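LBCATS-a (Synthetic construct, PDB 5EY5) is a tryptophan synthase alpha chain and probably cleaves indole-3-glycerol phosphate to indole and glyceraldehyde 3-phosphate, acting in complex with a beta chain. Local coordinates at residues A[76-81]-A[112-117]; A[138-143]-A[148-153]. All coordinates share one frame; numbering follows the deposited sequence.

Interaction 1 of 2, residues A[76-81]-A[112-117]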
loop_
_atom_site.group_PDB
_atom_site.type_symbol
_atom_site.label_atom_id
_atom_site.label_comp_id
_atom_site.label_asym_id
_atom_site.label_seq_id
_atom_site.Cartn_x
_atom_site.Cartn_y
_atom_site.Cartn_z
ATOM N N THR A 76 34.549 -1.105 -27.130
ATOM C CA THR A 76 35.300 -2.355 -27.194
ATOM C C THR A 76 34.369 -3.528 -27.475
ATOM O O THR A 76 33.332 -3.685 -26.823
ATOM C CB THR A 76 36.052 -2.570 -25.880
ATOM O OG1 THR A 76 36.929 -1.455 -25.667
ATOM C CG2 THR A 76 36.878 -3.869 -25.884
ATOM N N THR A 77 34.731 -4.339 -28.466
ATOM C CA THR A 77 34.048 -5.597 -28.749
ATOM C C THR A 77 35.087 -6.702 -28.860
ATOM O O THR A 77 36.286 -6.440 -28.976
ATOM C CB THR A 77 33.244 -5.542 -30.053
ATOM O OG1 THR A 77 34.146 -5.345 -31.150
ATOM C CG2 THR A 77 32.202 -4.412 -30.022
ATOM N N LEU A 78 34.614 -7.951 -28.820
ATOM C CA LEU A 78 35.508 -9.089 -29.017
ATOM C C LEU A 78 36.263 -8.959 -30.330
ATOM O O LEU A 78 37.494 -9.049 -30.368
ATOM C CB LEU A 78 34.719 -10.395 -28.984
ATOM C CG LEU A 78 34.712 -11.139 -27.660
ATOM C CD1 LEU A 78 33.966 -12.451 -27.804
ATOM C CD2 LEU A 78 36.154 -11.369 -27.211
ATOM N N ASP A 79 35.536 -8.720 -31.419
ATOM C CA ASP A 79 36.174 -8.574 -32.726
ATOM C C ASP A 79 37.267 -7.512 -32.720
ATOM O O ASP A 79 38.279 -7.666 -33.411
ATOM C CB ASP A 79 35.125 -8.239 -33.792
ATOM C CG ASP A 79 34.329 -9.457 -34.237
ATOM O OD1 ASP A 79 34.936 -10.538 -34.398
ATOM O OD2 ASP A 79 33.100 -9.331 -34.428
ATOM N N LYS A 80 37.085 -6.433 -31.950
ATOM C CA LYS A 80 38.076 -5.357 -31.930
ATOM C C LYS A 80 39.323 -5.748 -31.133
ATOM O O LYS A 80 40.438 -5.347 -31.478
ATOM C CB LYS A 80 37.452 -4.080 -31.359
ATOM C CG LYS A 80 36.565 -3.325 -32.351
ATOM C CD LYS A 80 35.771 -2.218 -31.668
ATOM C CE LYS A 80 34.798 -1.555 -32.624
ATOM N NZ LYS A 80 33.845 -0.649 -31.916
ATOM N N VAL A 81 39.162 -6.513 -30.061
ATOM C CA VAL A 81 40.341 -6.961 -29.327
ATOM C C VAL A 81 41.112 -7.989 -30.154
ATOM O O VAL A 81 42.350 -7.980 -30.178
ATOM C CB VAL A 81 39.934 -7.497 -27.941
ATOM C CG1 VAL A 81 41.186 -7.719 -27.043
ATOM C CG2 VAL A 81 38.975 -6.506 -27.273
ATOM N N GLU A 112 32.797 -22.532 -30.588
ATOM C CA GLU A 112 33.844 -23.013 -31.481
ATOM C C GLU A 112 34.362 -21.882 -32.359
ATOM O O GLU A 112 35.570 -21.774 -32.603
ATOM C CB GLU A 112 33.317 -24.173 -32.326
ATOM C CG GLU A 112 31.947 -23.920 -32.942
ATOM C CD GLU A 112 32.021 -23.531 -34.410
ATOM O OE1 GLU A 112 30.969 -23.186 -34.992
ATOM O OE2 GLU A 112 33.130 -23.574 -34.985
ATOM N N ARG A 113 33.464 -21.010 -32.817
ATOM C CA ARG A 113 33.896 -19.869 -33.609
ATOM C C ARG A 113 34.833 -18.970 -32.816
ATOM O O ARG A 113 35.737 -18.343 -33.389
ATOM C CB ARG A 113 32.673 -19.096 -34.097
ATOM C CG ARG A 113 32.986 -17.769 -34.716
ATOM C CD ARG A 113 31.713 -17.079 -35.181
ATOM N NE ARG A 113 32.013 -15.748 -35.685
ATOM C CZ ARG A 113 31.554 -14.622 -35.156
ATOM N NH1 ARG A 113 30.749 -14.654 -34.104
ATOM N NH2 ARG A 113 31.904 -13.459 -35.684
ATOM N N PHE A 114 34.637 -18.899 -31.500
ATOM C CA PHE A 114 35.463 -18.035 -30.663
ATOM C C PHE A 114 36.852 -18.627 -30.457
ATOM O O PHE A 114 37.863 -17.928 -30.589
ATOM C CB PHE A 114 34.781 -17.799 -29.315
ATOM C CG PHE A 114 35.671 -17.144 -28.311
ATOM C CD1 PHE A 114 35.911 -15.788 -28.363
ATOM C CD2 PHE A 114 36.293 -17.885 -27.339
ATOM C CE1 PHE A 114 36.738 -15.185 -27.446
ATOM C CE2 PHE A 114 37.142 -17.279 -26.421
ATOM C CZ PHE A 114 37.351 -15.934 -26.475
ATOM N N VAL A 115 36.916 -19.918 -30.135
ATOM C CA VAL A 115 38.207 -20.582 -29.980
ATOM C C VAL A 115 38.958 -20.613 -31.306
ATOM O O VAL A 115 40.188 -20.471 -31.342
ATOM C CB VAL A 115 38.010 -21.997 -29.400
ATOM C CG1 VAL A 115 39.351 -22.624 -29.066
ATOM C CG2 VAL A 115 37.129 -21.934 -28.164
ATOM N N LYS A 116 38.242 -20.811 -32.417
ATOM C CA LYS A 116 38.906 -20.771 -33.720
ATOM C C LYS A 116 39.525 -19.397 -33.974
ATOM O O LYS A 116 40.673 -19.296 -34.420
ATOM C CB LYS A 116 37.922 -21.135 -34.833
ATOM C CG LYS A 116 38.567 -21.294 -36.207
ATOM C CD LYS A 116 37.528 -21.379 -37.324
ATOM C CE LYS A 116 38.194 -21.492 -38.692
ATOM N NZ LYS A 116 37.214 -21.443 -39.816
ATOM N N GLU A 117 38.782 -18.328 -33.693
ATOM C CA GLU A 117 39.341 -16.992 -33.852
ATOM C C GLU A 117 40.491 -16.750 -32.878
ATOM O O GLU A 117 41.441 -16.027 -33.211
ATOM C CB GLU A 117 38.255 -15.935 -33.667
ATOM C CG GLU A 117 38.767 -14.510 -33.715
ATOM C CD GLU A 117 38.953 -13.992 -35.136
ATOM O OE1 GLU A 117 38.463 -12.881 -35.429
ATOM O OE2 GLU A 117 39.581 -14.696 -35.956
#

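Interaction 2 of 2, residues A[138-143]-A[148-153]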
loop_
_atom_site.group_PDB
_atom_site.type_symbol
_atom_site.label_atom_id
_atom_site.label_comp_id
_atom_site.label_asym_id
_atom_site.label_seq_id
_atom_site.Cartn_x
_atom_site.Cartn_y
_atom_site.Cartn_z
ATOM N N ASP A 138 31.872 -27.905 -23.346
ATOM C CA ASP A 138 31.889 -27.441 -24.735
ATOM C C ASP A 138 33.125 -26.590 -25.027
ATOM O O ASP A 138 33.837 -26.824 -26.010
ATOM C CB ASP A 138 30.617 -26.649 -25.054
ATOM C CG ASP A 138 29.370 -27.527 -25.167
ATOM O OD1 ASP A 138 28.251 -26.969 -25.105
ATOM O OD2 ASP A 138 29.502 -28.762 -25.315
ATOM N N LEU A 139 33.374 -25.569 -24.204
ATOM C CA LEU A 139 34.539 -24.714 -24.421
ATOM C C LEU A 139 35.834 -25.519 -24.348
ATOM O O LEU A 139 36.764 -25.291 -25.131
ATOM C CB LEU A 139 34.549 -23.568 -23.405
ATOM C CG LEU A 139 35.690 -22.538 -23.552
ATOM C CD1 LEU A 139 35.670 -21.877 -24.910
ATOM C CD2 LEU A 139 35.658 -21.470 -22.455
ATOM N N ALA A 140 35.906 -26.477 -23.420
ATOM C CA ALA A 140 37.130 -27.248 -23.225
ATOM C C ALA A 140 37.457 -28.115 -24.434
ATOM O O ALA A 140 38.633 -28.281 -24.776
ATOM C CB ALA A 140 37.006 -28.115 -21.972
ATOM N N ALA A 141 36.446 -28.681 -25.092
ATOM C CA ALA A 141 36.729 -29.511 -26.259
ATOM C C ALA A 141 37.170 -28.662 -27.449
ATOM O O ALA A 141 38.064 -29.054 -28.204
ATOM C CB ALA A 141 35.508 -30.358 -26.610
ATOM N N ALA A 142 36.557 -27.492 -27.635
ATOM C CA ALA A 142 37.014 -26.589 -28.683
ATOM C C ALA A 142 38.425 -26.090 -28.399
ATOM O O ALA A 142 39.264 -26.022 -29.306
ATOM C CB ALA A 142 36.044 -25.415 -28.822
ATOM N N ALA A 143 38.703 -25.718 -27.147
ATOM C CA ALA A 143 40.050 -25.290 -26.792
ATOM C C ALA A 143 41.059 -26.380 -27.106
ATOM O O ALA A 143 42.124 -26.107 -27.670
ATOM C CB ALA A 143 40.127 -24.910 -25.314
ATOM N N VAL A 148 44.267 -24.112 -27.560
ATOM C CA VAL A 148 44.100 -22.960 -26.690
ATOM C C VAL A 148 43.952 -23.454 -25.260
ATOM O O VAL A 148 43.108 -24.315 -24.979
ATOM C CB VAL A 148 42.876 -22.136 -27.107
ATOM C CG1 VAL A 148 42.610 -21.033 -26.065
ATOM C CG2 VAL A 148 43.084 -21.596 -28.512
ATOM N N ASP A 149 44.764 -22.919 -24.357
ATOM C CA ASP A 149 44.712 -23.361 -22.972
ATOM C C ASP A 149 43.509 -22.760 -22.259
ATOM O O ASP A 149 43.109 -21.620 -22.515
ATOM C CB ASP A 149 45.994 -22.991 -22.227
ATOM C CG ASP A 149 47.207 -23.802 -22.700
ATOM O OD1 ASP A 149 48.343 -23.336 -22.486
ATOM O OD2 ASP A 149 47.028 -24.895 -23.283
ATOM N N LEU A 150 42.931 -23.543 -21.368
ATOM C CA LEU A 150 41.802 -23.128 -20.550
ATOM C C LEU A 150 42.287 -23.112 -19.105
ATOM O O LEU A 150 42.515 -24.169 -18.506
ATOM C CB LEU A 150 40.623 -24.076 -20.757
ATOM C CG LEU A 150 39.225 -23.570 -20.434
ATOM C CD1 LEU A 150 38.219 -24.685 -20.665
ATOM C CD2 LEU A 150 39.164 -23.066 -19.010
ATOM N N ILE A 151 42.470 -21.920 -18.554
ATOM C CA ILE A 151 42.992 -21.756 -17.204
ATOM C C ILE A 151 41.831 -21.666 -16.220
ATOM O O ILE A 151 40.995 -20.758 -16.319
ATOM C CB ILE A 151 43.871 -20.506 -17.114
ATOM C CG1 ILE A 151 45.062 -20.641 -18.075
ATOM C CG2 ILE A 151 44.296 -20.269 -15.662
ATOM C CD1 ILE A 151 45.224 -19.472 -19.009
ATOM N N PHE A 152 41.781 -22.594 -15.262
ATOM C CA PHE A 152 40.718 -22.604 -14.257
ATOM C C PHE A 152 41.228 -22.067 -12.921
ATOM O O PHE A 152 42.401 -22.243 -12.568
ATOM C CB PHE A 152 40.155 -24.019 -14.067
ATOM C CG PHE A 152 39.282 -24.494 -15.207
ATOM C CD1 PHE A 152 39.778 -25.358 -16.166
ATOM C CD2 PHE A 152 37.959 -24.079 -15.308
ATOM C CE1 PHE A 152 38.973 -25.802 -17.205
ATOM C CE2 PHE A 152 37.144 -24.522 -16.345
ATOM C CZ PHE A 152 37.645 -25.378 -17.295
ATOM N N LEU A 153 40.327 -21.407 -12.181
ATOM C CA LEU A 153 40.632 -20.837 -10.869
ATOM C C LEU A 153 40.385 -21.840 -9.749
ATOM O O LEU A 153 39.444 -22.642 -9.800
ATOM C CB LEU A 153 39.787 -19.592 -10.591
ATOM C CG LEU A 153 40.176 -18.286 -11.273
ATOM C CD1 LEU A 153 40.472 -18.549 -12.731
ATOM C CD2 LEU A 153 39.043 -17.244 -11.127
#

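Interaction 1 of 2, residues A[76-81]-A[112-117]
Arg113, on the exposed side of helix 111-121, reaches toward Asp79 in the first turn of helix 78-91, its side chain extended as far as NE. Its NH2 stops 4.4 Å from Asp79 OD1, and the oxygen lies well out of the guanidinium plane, so the two charges probably attract without any N-H being aimed. Both groups have firmer partners in Tyr109: its hydroxyl bonds to Asp79 OD1, while its backbone carbonyl receives Arg113 NH1 and its ring makes a cation-pi contact with the arginine. Phe114 supplies the buried half of the contact. With CG anti to the backbone N (chi1 169°), the ring swings out toward Leu78, the two side chains crossing at about a right angle. Leu78 CD2 lies at the ring edge, 3.9 Å from Phe114 CE1, and the sister methyl CD1 is as close to Phe114 CD1. The leucine fork sets both methyls against the CD1-CE1 side, CD2 near the ring plane and CD1 further out; Ile106 packs on the phenylalanine as well. One turn further, Glu117 brings OE1 to 4.4 Å from Asp79 OD1; this proximity of like charges is probably eased by Arg113 and by a long, weak ion pair from Glu117 to Arg86. On the facing helix, Thr77 is the N-cap: its OG1 accepts from Lys80 N at 3.2 Å, which secures the turn bearing Leu78 and Asp79. Such an apolar pair with a charged, solvent-facing border suits two neighbouring helices of the outer layer of a TIM barrel.

Interaction 2 of 2, residues A[138-143]-A[148-153]
Val148 N donates a backbone hydrogen bond of 2.9 Å to Ala143 O, joining helix 137-146 to the residue that leads into strand 149-154. The N-H points fairly straight at the oxygen (156°), although the donor stands 27° from the carbonyl plane. Close beside this bond, Ala143 CB lies only 3.1 Å from Val148 O, a tight approach that suits the small methyl of alanine.

The remaining contacts are apolar. Leu150, with CG anti to its own N (chi1 -158°), extends toward the helix, and its CD1 rests against the backbone and methyl of Ala140, 3.8 Å from Ala140 CA and 3.9 Å from Ala140 CB. Alanine lets the leucine tip come right up to the helix surface. Leu139 CG meets Leu150 CD1 more loosely, at 4.4 Å, while Leu150 CD2 sits over one face of the Phe152 ring, offset toward its rim. Val148 and Leu139 both continue onto Val115 of helix 111-121 and Leu126 of strand 125-127.

Here a helix is laid on the strand that follows it, with apolar side chains between. This is the return half of the beta-alpha-beta unit formed by strand 125-127, helix 137-146 and strand 149-154, the repeating element of the TIM barrel.

In the fold
From the N terminus, interaction 1 comes first: it closes a loop of 30 residues that runs from helix 78-91 through strand 97-100 and helix 103-109 to helix 111-121. Interaction 2 opens only after that loop has ended, and it closes a much shorter one, the four residues between helix 137-146 and strand 149-154. The two are therefore in series, neither nested nor crossed. They nevertheless meet in space through Val115, whose methyls pack on Leu139, Ala142, Ala143 and Val148. Interaction 1 joins neighbours within the outer helical layer, whereas interaction 2 fixes that layer to the parallel barrel within.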